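Local atomic coordinates of isoform A of Peptidoglycan-recognition protein LB (PDB entry 7NSZ), a protein that hydrolyses the amide bond between N-acetylmuramoyl groups and L-amino acids in bacterial peptidoglycan, using one zinc ion, and so degrades this immune elicitor. Residues R63-F68 with N76-S81; I113-D118 with D130-L135. The protein carries 1 engineered substitution. All blocks are in the same frame, centred on the assembly; numbering follows the deposited sequence.

Contact 1 of 2, residues R63-F68 with N76-S81; sequences RDMQDF and NDIGFS. Engineered in segment 76-81: F80 (natural residue Tyr).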
# COMPACT_ATOMS: atom_id res chain seq x y z
N ARG A 63 -8.30 -3.81 -10.36
CA ARG A 63 -8.96 -5.10 -10.69
C ARG A 63 -7.93 -6.11 -11.15
O ARG A 63 -8.07 -7.31 -10.82
CB ARG A 63 -10.06 -4.90 -11.73
CG ARG A 63 -11.23 -4.09 -11.20
CD ARG A 63 -12.46 -4.07 -12.11
NE ARG A 63 -12.15 -3.57 -13.45
CZ ARG A 63 -12.31 -2.30 -13.80
NH1 ARG A 63 -12.58 -1.38 -12.90
NH2 ARG A 63 -12.08 -1.93 -15.05
N ASP A 64 -6.97 -5.71 -11.94
CA ASP A 64 -5.93 -6.66 -12.37
C ASP A 64 -5.18 -7.25 -11.17
O ASP A 64 -4.86 -8.48 -11.15
CB ASP A 64 -5.02 -5.97 -13.39
CG ASP A 64 -5.65 -5.75 -14.76
OD1 ASP A 64 -6.73 -6.29 -15.02
OD2 ASP A 64 -5.06 -4.98 -15.52
N MET A 65 -4.76 -6.43 -10.22
CA MET A 65 -4.09 -6.95 -9.00
C MET A 65 -5.05 -7.84 -8.22
O MET A 65 -4.60 -8.92 -7.76
CB MET A 65 -3.58 -5.81 -8.12
CG MET A 65 -2.45 -5.03 -8.77
SD MET A 65 -1.68 -3.80 -7.67
CE MET A 65 -2.96 -2.57 -7.66
N GLN A 66 -6.27 -7.39 -8.04
CA GLN A 66 -7.23 -8.25 -7.30
C GLN A 66 -7.39 -9.60 -7.99
O GLN A 66 -7.46 -10.62 -7.28
CB GLN A 66 -8.57 -7.57 -7.13
CG GLN A 66 -9.46 -8.34 -6.19
CD GLN A 66 -10.87 -7.82 -6.09
OE1 GLN A 66 -11.45 -7.45 -7.11
NE2 GLN A 66 -11.40 -7.83 -4.88
N ASP A 67 -7.49 -9.59 -9.30
CA ASP A 67 -7.68 -10.83 -10.11
C ASP A 67 -6.46 -11.74 -9.94
O ASP A 67 -6.59 -12.97 -9.71
CB ASP A 67 -7.92 -10.53 -11.58
CG ASP A 67 -9.28 -9.91 -11.88
OD1 ASP A 67 -10.14 -9.84 -10.98
OD2 ASP A 67 -9.43 -9.54 -13.11
N PHE A 68 -5.26 -11.19 -10.05
CA PHE A 68 -4.02 -11.96 -9.84
C PHE A 68 -4.01 -12.57 -8.46
O PHE A 68 -3.79 -13.79 -8.32
CB PHE A 68 -2.84 -11.04 -10.06
CG PHE A 68 -1.48 -11.70 -9.93
CD1 PHE A 68 -1.18 -12.88 -10.61
CD2 PHE A 68 -0.48 -11.11 -9.18
CE1 PHE A 68 0.08 -13.45 -10.51
CE2 PHE A 68 0.79 -11.68 -9.09
CZ PHE A 68 1.06 -12.85 -9.76
N ASN A 76 -7.54 -14.31 -0.38
CA ASN A 76 -8.93 -13.91 -0.06
C ASN A 76 -9.32 -12.63 -0.80
O ASN A 76 -10.51 -12.34 -0.92
CB ASN A 76 -9.13 -13.66 1.43
CG ASN A 76 -9.06 -14.94 2.24
OD1 ASN A 76 -8.82 -14.89 3.45
ND2 ASN A 76 -9.28 -16.07 1.60
N ASP A 77 -8.35 -11.80 -1.15
CA ASP A 77 -8.54 -10.43 -1.67
C ASP A 77 -7.23 -9.94 -2.24
O ASP A 77 -6.18 -10.56 -2.02
CB ASP A 77 -9.05 -9.48 -0.60
CG ASP A 77 -9.74 -8.22 -1.08
OD1 ASP A 77 -10.01 -8.15 -2.33
OD2 ASP A 77 -10.03 -7.38 -0.22
N ILE A 78 -7.29 -8.83 -2.96
CA ILE A 78 -6.07 -8.02 -3.20
C ILE A 78 -5.27 -7.94 -1.90
O ILE A 78 -5.84 -7.77 -0.83
CB ILE A 78 -6.42 -6.62 -3.72
CG1 ILE A 78 -5.16 -5.97 -4.30
CG2 ILE A 78 -7.16 -5.77 -2.72
CD1 ILE A 78 -5.43 -4.68 -5.04
N GLY A 79 -3.97 -8.15 -1.97
CA GLY A 79 -3.18 -8.27 -0.71
C GLY A 79 -2.95 -6.95 0.04
O GLY A 79 -2.62 -7.00 1.21
N PHE A 80 -3.10 -5.82 -0.62
CA PHE A 80 -2.76 -4.50 -0.09
C PHE A 80 -3.94 -3.87 0.65
O PHE A 80 -5.13 -4.07 0.29
CB PHE A 80 -2.30 -3.60 -1.24
CG PHE A 80 -1.16 -4.18 -2.02
CD1 PHE A 80 0.10 -4.32 -1.43
CD2 PHE A 80 -1.30 -4.56 -3.34
CE1 PHE A 80 1.18 -4.85 -2.13
CE2 PHE A 80 -0.23 -5.07 -4.04
CZ PHE A 80 1.01 -5.26 -3.42
N SER A 81 -3.62 -3.00 1.56
CA SER A 81 -4.64 -2.20 2.29
C SER A 81 -5.24 -1.14 1.38
O SER A 81 -6.46 -0.90 1.39
CB SER A 81 -4.04 -1.56 3.49
OG SER A 81 -3.31 -2.49 4.31
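Q66 and D77 supply the polar half of this contact between helix 55-72 and the loop that follows it. The amide NE2 of Q66 donates to D77 OD1 over 2.9 Å, with an N-H...O angle of 159°. OD1 lies close to the amide plane, and the nitrogen meets it nearly end-on, in line with CG and OD1, although amide and carboxylate planes are turned 46° apart. With CG opposite the backbone nitrogen (chi1 -171°) and the chain extended beyond, Q66 carries its amide to D77. NE2 also bonds R26 O, while D77 OD2 forms a salt bridge with R20.

Apolar contacts make up the other half. I78 sits against the helix: its CD1 lies 3.8 Å from M65 CB, and its CB 4.1 Å from Q66 CB. The M65 chain bends at its last torsion, turning CE back toward I78 CD1.

A Met-aromatic contact completes the set. M65 SD comes within 4.1 Å of CE2 of F80, the engineered replacement of the natural tyrosine, and stands obliquely to the ring, 5.3 Å from its centroid. The nearest atom of the F80 side chain is about 5 Å from the zinc ion, and the ring meets that of H44, a zinc ligand.

Replacing Q66 with a leucine would probably leave D77 OD1 and R26 O without their shared amide donor. The chemistry is thus graded: Q66 and R20 hold the D77 carboxylate by separate oxygens, probably fixing its turn, whereas aliphatic packing of I78 on M65 and one soft sulfur contact lead up to the ring beside the zinc.

Contact 2 of 2, residues I113-D118 with D130-L135; sequences IVLIGD and DAAKNL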
# COMPACT_ATOMS: atom_id res chain seq x y z
N ILE A 113 0.55 -0.18 1.55
CA ILE A 113 0.16 0.80 0.53
C ILE A 113 0.95 0.49 -0.72
O ILE A 113 2.20 0.48 -0.62
CB ILE A 113 0.42 2.25 0.99
CG1 ILE A 113 -0.30 2.57 2.30
CG2 ILE A 113 0.06 3.24 -0.11
CD1 ILE A 113 0.15 3.91 2.94
N VAL A 114 0.30 0.18 -1.82
CA VAL A 114 0.99 -0.05 -3.11
C VAL A 114 0.87 1.20 -3.96
O VAL A 114 -0.20 1.73 -4.23
CB VAL A 114 0.47 -1.31 -3.82
CG1 VAL A 114 -0.99 -1.22 -4.24
CG2 VAL A 114 1.35 -1.64 -5.02
N LEU A 115 2.01 1.67 -4.46
CA LEU A 115 2.07 2.72 -5.48
C LEU A 115 2.11 2.01 -6.83
O LEU A 115 3.08 1.31 -7.12
CB LEU A 115 3.26 3.67 -5.29
CG LEU A 115 3.01 4.80 -4.31
CD1 LEU A 115 2.98 4.37 -2.88
CD2 LEU A 115 4.09 5.90 -4.49
N ILE A 116 1.03 2.06 -7.58
CA ILE A 116 0.91 1.29 -8.84
C ILE A 116 2.02 1.75 -9.79
O ILE A 116 2.25 2.97 -9.98
CB ILE A 116 -0.49 1.44 -9.46
CG1 ILE A 116 -1.54 0.86 -8.52
CG2 ILE A 116 -0.58 0.81 -10.84
CD1 ILE A 116 -2.95 1.31 -8.81
N GLY A 117 2.77 0.79 -10.30
CA GLY A 117 3.85 1.04 -11.27
C GLY A 117 5.10 0.32 -10.85
O GLY A 117 5.16 -0.35 -9.81
N ASP A 118 6.11 0.48 -11.72
CA ASP A 118 7.47 -0.03 -11.52
C ASP A 118 8.34 1.16 -11.11
O ASP A 118 8.59 2.00 -11.98
CB ASP A 118 7.99 -0.70 -12.80
CG ASP A 118 9.46 -1.09 -12.75
OD1 ASP A 118 10.05 -1.16 -11.66
OD2 ASP A 118 10.00 -1.45 -13.84
N ASP A 130 2.32 12.62 -2.87
CA ASP A 130 1.39 13.40 -2.04
C ASP A 130 0.20 12.55 -1.59
O ASP A 130 -0.21 12.62 -0.41
CB ASP A 130 0.91 14.61 -2.83
CG ASP A 130 1.95 15.72 -2.96
OD1 ASP A 130 2.97 15.65 -2.26
OD2 ASP A 130 1.65 16.68 -3.71
N ALA A 131 -0.39 11.75 -2.50
CA ALA A 131 -1.53 10.91 -2.11
C ALA A 131 -1.13 9.96 -1.00
O ALA A 131 -1.87 9.76 -0.03
CB ALA A 131 -2.03 10.17 -3.29
N ALA A 132 0.05 9.32 -1.10
CA ALA A 132 0.47 8.34 -0.08
C ALA A 132 0.61 9.05 1.26
O ALA A 132 0.17 8.55 2.25
CB ALA A 132 1.72 7.60 -0.48
N LYS A 133 1.26 10.22 1.24
CA LYS A 133 1.46 10.96 2.51
C LYS A 133 0.10 11.40 3.09
O LYS A 133 -0.06 11.29 4.31
CB LYS A 133 2.38 12.16 2.33
CG LYS A 133 3.78 11.78 1.87
CD LYS A 133 4.57 13.05 1.49
CE LYS A 133 5.96 12.78 0.95
NZ LYS A 133 6.68 14.03 0.63
N ASN A 134 -0.82 11.81 2.22
CA ASN A 134 -2.16 12.25 2.69
C ASN A 134 -2.93 11.07 3.29
O ASN A 134 -3.56 11.17 4.36
CB ASN A 134 -2.92 12.89 1.55
CG ASN A 134 -2.35 14.26 1.20
OD1 ASN A 134 -1.74 14.92 2.05
ND2 ASN A 134 -2.52 14.69 -0.04
N LEU A 135 -2.83 9.88 2.67
CA LEU A 135 -3.49 8.69 3.23
C LEU A 135 -2.95 8.39 4.63
O LEU A 135 -3.71 8.08 5.54
CB LEU A 135 -3.26 7.52 2.29
CG LEU A 135 -3.75 6.17 2.77
CD1 LEU A 135 -5.25 6.14 3.06
CD2 LEU A 135 -3.36 5.08 1.80
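I113 and L135, like L115 and A132, meet through aliphatic groups alone, so neither pair has a ring, amide or carboxylate with faces and edges to assign. The flat groups belong to the surroundings: L135 also touches F82 on strand 82-84, and A132 touches W174, which makes a cation-pi contact with the neighbouring K133.

The principal meeting is tip to tip. From the strand, I113 points at helix 126-142 with CG1 placed opposite the carbonyl carbon (chi1 -57°) and CD1 continuing the chain outward (chi2 169°). From the helix, L135 swings CG away from its own backbone nitrogen (chi1 174°) and presents a single methyl, CD2. That methyl lies 3.9 Å from I113 CD1 and 4.0 Å from I113 CG1, resting on the outer end of the isoleucine.

A looser touch lies one helical turn back. L115 bridges to A132 with one branch, its CD1 standing 4.2 Å from A132 CB. The small alanine lets the helix come near the strand: the CA atoms of I113 and A132 are 7.6 Å apart. I84 closes the group from beside the strand, touching I113, L115 and A131.

Between the two contacting strand residues, V114 faces the other side of the sheet, where it meets H44. Strand 110-115 therefore has one hydrophobic face for the helix and another for the zinc site. Helix 126-142 lies on the connection from this strand to strand 149-153, parallel to it beyond strand 38-45, and the arrangement is that of a beta-alpha-beta crossover packed on the mixed sheet of a PGRP amidase domain.

In the fold
Both contacts are buried, but they hold different elements on different sides of the central sheet. Contact 1 ties helix 55-72 to its following loop beside the zinc, and mixes a polar bridge with sulfur and aliphatic contacts; contact 2, nearer the centre of the chain, sets helix 126-142 on strand 110-115 by aliphatic groups alone. They lie about 16 Å apart, centre to centre, yet segment 113-118 joins them: V114 CG1 packs 3.5 Å from CD2 of the engineered F80, and I116 CG1, just past the strand end, lies 3.8 Å from M65 CE. The pair illustrates how one strand can serve a purely apolar core on one face and border a metal site on the other.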